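PDB 4DMO: N-hydroxyarylamine O-acetyltransferase from Bacillus cereus, which acetylates arylamines as an active arylamine N-acetyltransferase and probably also transfers acetyl groups to the oxygen of N-hydroxyarylamines. Local coordinates for residues F24-A35 against E125-P136. Residues are numbered along the deposited sequence; the frame is centred on the assembly and turned at random.
Sequences FEDLSNIMYAMA and EVGFGSYLPLAP
M31 reaches from helix 27-37 into the fold of loop 125-136, between V126 on one side and A135 and P136 on the other. A bend at the thioether (chi3 76°) lays its end along the A135 backbone, with SD 3.5 Å from A135 C and CE 3.3 Å from A135 O. Nearer its base, M31 crosses V126 at about a right angle, CG lying 3.9 Å from V126 CG1. The other V126 methyl, CG2, meets CE of M34 at 3.9 Å; M34 is stretched out straight and also crosses V126 roughly perpendicularly. One turn before M31, L27 CB meets P136 CG at 4.0 Å; F24, ahead of the helix, and P136 slide past each other in opposite directions, F24 CZ lying 4.0 Å from P136 CG. Further along the helix, A35 CB is met by two leucine methyls, L134 CD2 at 3.7 Å and L132 CD1 at 3.8 Å. No hydrogen bond joins the segments: side chains pack by van der Waals contact, the M31 thioether also resting on backbone carbonyls. E125 OE2 accepts a hydrogen bond from G127 N with its anti lone pair; the carboxylate also bonds N75 and H110. The loop packed against helix 27-37 thus begins with E125, which with H110 probably belongs to the Cys-His-Glu triad in the cysteine-protease-like core of arylamine N-acetyltransferases.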
# COMPACT_ATOMS: atom_id res chain seq x y z
N PHE A 24 -14.92 12.01 5.99
CA PHE A 24 -14.92 10.67 5.42
C PHE A 24 -14.96 10.72 3.91
O PHE A 24 -14.25 9.98 3.21
CB PHE A 24 -16.12 9.88 5.92
CG PHE A 24 -16.18 8.50 5.37
CD1 PHE A 24 -15.46 7.49 5.96
CD2 PHE A 24 -16.92 8.21 4.24
CE1 PHE A 24 -15.50 6.20 5.46
CE2 PHE A 24 -16.95 6.91 3.75
CZ PHE A 24 -16.22 5.92 4.37
N GLU A 25 -15.81 11.60 3.40
CA GLU A 25 -16.02 11.71 1.97
C GLU A 25 -14.74 12.12 1.23
O GLU A 25 -14.63 11.92 0.02
CB GLU A 25 -17.19 12.68 1.72
CG GLU A 25 -17.63 12.80 0.28
CD GLU A 25 -19.14 12.83 0.13
OE1 GLU A 25 -19.76 11.76 0.27
OE2 GLU A 25 -19.70 13.91 -0.14
N ASP A 26 -13.80 12.69 2.00
CA ASP A 26 -12.47 13.11 1.52
C ASP A 26 -11.49 11.93 1.34
O ASP A 26 -10.50 12.04 0.61
CB ASP A 26 -11.81 14.07 2.52
CG ASP A 26 -12.49 15.43 2.60
OD1 ASP A 26 -13.15 15.87 1.63
OD2 ASP A 26 -12.31 16.09 3.65
N LEU A 27 -11.73 10.83 2.02
CA LEU A 27 -10.75 9.75 2.10
C LEU A 27 -10.41 9.15 0.75
O LEU A 27 -9.24 8.95 0.41
CB LEU A 27 -11.28 8.68 3.03
CG LEU A 27 -11.41 9.18 4.46
CD1 LEU A 27 -11.89 8.07 5.34
CD2 LEU A 27 -10.10 9.74 4.97
N SER A 28 -11.45 8.91 -0.04
CA SER A 28 -11.29 8.40 -1.38
C SER A 28 -10.33 9.26 -2.21
O SER A 28 -9.53 8.75 -3.00
CB SER A 28 -12.64 8.36 -2.08
OG SER A 28 -13.00 9.66 -2.53
N ASN A 29 -10.43 10.57 -2.07
CA ASN A 29 -9.61 11.38 -2.95
C ASN A 29 -8.21 11.49 -2.40
O ASN A 29 -7.27 11.64 -3.14
CB ASN A 29 -10.21 12.76 -3.20
CG ASN A 29 -9.52 13.48 -4.37
OD1 ASN A 29 -9.64 13.07 -5.53
ND2 ASN A 29 -8.77 14.54 -4.05
N ILE A 30 -8.07 11.39 -1.09
CA ILE A 30 -6.75 11.36 -0.51
C ILE A 30 -6.04 10.06 -0.93
O ILE A 30 -4.85 10.09 -1.25
CB ILE A 30 -6.83 11.43 1.01
CG1 ILE A 30 -7.36 12.80 1.41
CG2 ILE A 30 -5.47 11.22 1.64
CD1 ILE A 30 -7.64 12.91 2.88
N MET A 31 -6.78 8.95 -0.96
CA MET A 31 -6.22 7.66 -1.32
C MET A 31 -5.77 7.66 -2.74
O MET A 31 -4.73 7.10 -3.08
CB MET A 31 -7.24 6.53 -1.09
CG MET A 31 -7.47 6.26 0.38
SD MET A 31 -8.88 5.21 0.74
CE MET A 31 -8.22 3.60 0.29
N TYR A 32 -6.58 8.29 -3.59
CA TYR A 32 -6.26 8.40 -4.99
C TYR A 32 -4.97 9.21 -5.15
O TYR A 32 -4.04 8.78 -5.85
CB TYR A 32 -7.43 9.07 -5.73
CG TYR A 32 -7.13 9.26 -7.19
CD1 TYR A 32 -7.46 8.30 -8.13
CD2 TYR A 32 -6.51 10.42 -7.62
CE1 TYR A 32 -7.16 8.48 -9.46
CE2 TYR A 32 -6.23 10.61 -8.94
CZ TYR A 32 -6.53 9.63 -9.86
OH TYR A 32 -6.20 9.86 -11.16
N ALA A 33 -4.91 10.35 -4.46
CA ALA A 33 -3.72 11.18 -4.48
C ALA A 33 -2.51 10.41 -3.96
O ALA A 33 -1.42 10.51 -4.52
CB ALA A 33 -3.95 12.47 -3.66
N MET A 34 -2.67 9.64 -2.88
CA MET A 34 -1.56 8.85 -2.37
C MET A 34 -1.08 7.87 -3.43
O MET A 34 0.11 7.69 -3.57
CB MET A 34 -1.91 8.11 -1.10
CG MET A 34 -0.70 7.40 -0.52
SD MET A 34 -0.96 6.87 1.14
CE MET A 34 0.52 5.95 1.49
N ALA A 35 -1.99 7.27 -4.20
CA ALA A 35 -1.57 6.30 -5.20
C ALA A 35 -0.83 6.96 -6.31
O ALA A 35 0.03 6.34 -6.92
CB ALA A 35 -2.73 5.56 -5.78
N GLU A 125 -7.01 0.62 2.45
CA GLU A 125 -5.92 -0.12 1.81
C GLU A 125 -5.22 0.73 0.77
O GLU A 125 -5.74 0.97 -0.33
CB GLU A 125 -6.44 -1.42 1.17
CG GLU A 125 -5.37 -2.26 0.51
CD GLU A 125 -4.25 -2.62 1.48
OE1 GLU A 125 -4.50 -3.43 2.40
OE2 GLU A 125 -3.12 -2.10 1.29
N VAL A 126 -3.99 1.13 1.11
CA VAL A 126 -3.17 1.95 0.23
C VAL A 126 -1.79 1.31 -0.08
O VAL A 126 -0.96 1.93 -0.76
CB VAL A 126 -2.98 3.36 0.82
CG1 VAL A 126 -4.33 4.00 1.00
CG2 VAL A 126 -2.24 3.28 2.15
N GLY A 127 -1.59 0.06 0.36
CA GLY A 127 -0.28 -0.56 0.28
C GLY A 127 -0.14 -1.89 -0.42
O GLY A 127 0.94 -2.48 -0.41
N PHE A 128 -1.21 -2.35 -1.04
CA PHE A 128 -1.25 -3.69 -1.63
C PHE A 128 -0.76 -3.64 -3.06
O PHE A 128 -1.51 -3.97 -3.98
CB PHE A 128 -2.70 -4.23 -1.62
CG PHE A 128 -2.83 -5.70 -1.91
CD1 PHE A 128 -3.94 -6.19 -2.57
CD2 PHE A 128 -1.87 -6.60 -1.50
CE1 PHE A 128 -4.09 -7.56 -2.84
CE2 PHE A 128 -2.01 -7.96 -1.76
CZ PHE A 128 -3.13 -8.43 -2.42
N GLY A 129 0.49 -3.24 -3.24
CA GLY A 129 1.03 -3.06 -4.57
C GLY A 129 0.20 -2.09 -5.40
O GLY A 129 -0.13 -0.99 -4.95
N SER A 130 -0.12 -2.47 -6.62
CA SER A 130 -0.99 -1.67 -7.47
C SER A 130 -2.46 -2.12 -7.37
O SER A 130 -3.34 -1.58 -8.04
CB SER A 130 -0.52 -1.80 -8.92
OG SER A 130 -0.65 -3.15 -9.35
N TYR A 131 -2.75 -3.08 -6.50
CA TYR A 131 -4.10 -3.58 -6.34
C TYR A 131 -4.88 -2.72 -5.36
O TYR A 131 -5.28 -3.17 -4.30
CB TYR A 131 -4.05 -5.04 -5.90
CG TYR A 131 -3.48 -5.91 -7.00
CD1 TYR A 131 -4.10 -5.98 -8.22
CD2 TYR A 131 -2.33 -6.64 -6.82
CE1 TYR A 131 -3.60 -6.77 -9.23
CE2 TYR A 131 -1.81 -7.42 -7.83
CZ TYR A 131 -2.45 -7.48 -9.04
OH TYR A 131 -1.97 -8.26 -10.07
N LEU A 132 -5.10 -1.46 -5.74
CA LEU A 132 -5.58 -0.48 -4.79
C LEU A 132 -7.04 -0.12 -5.03
O LEU A 132 -7.43 0.25 -6.13
CB LEU A 132 -4.71 0.78 -4.87
CG LEU A 132 -3.20 0.60 -4.55
CD1 LEU A 132 -2.40 1.91 -4.79
CD2 LEU A 132 -2.96 0.09 -3.09
N PRO A 133 -7.86 -0.18 -3.98
CA PRO A 133 -9.27 0.17 -4.12
C PRO A 133 -9.49 1.67 -4.38
O PRO A 133 -10.55 2.03 -4.87
CB PRO A 133 -9.88 -0.25 -2.77
CG PRO A 133 -8.90 -1.19 -2.15
CD PRO A 133 -7.55 -0.69 -2.63
N LEU A 134 -8.51 2.52 -4.04
CA LEU A 134 -8.61 3.98 -4.19
C LEU A 134 -9.80 4.59 -3.44
O LEU A 134 -10.22 5.72 -3.70
CB LEU A 134 -8.66 4.37 -5.66
CG LEU A 134 -7.46 3.78 -6.39
CD1 LEU A 134 -7.58 4.10 -7.84
CD2 LEU A 134 -6.16 4.31 -5.86
N ALA A 135 -10.32 3.82 -2.50
CA ALA A 135 -11.37 4.31 -1.62
C ALA A 135 -11.53 3.32 -0.47
O ALA A 135 -11.05 2.19 -0.56
CB ALA A 135 -12.67 4.46 -2.40
N PRO A 136 -12.17 3.75 0.62
CA PRO A 136 -12.49 2.81 1.70
C PRO A 136 -13.35 1.63 1.22
O PRO A 136 -14.22 1.77 0.37
CB PRO A 136 -13.29 3.68 2.70
CG PRO A 136 -12.86 5.05 2.42
CD PRO A 136 -12.65 5.10 0.93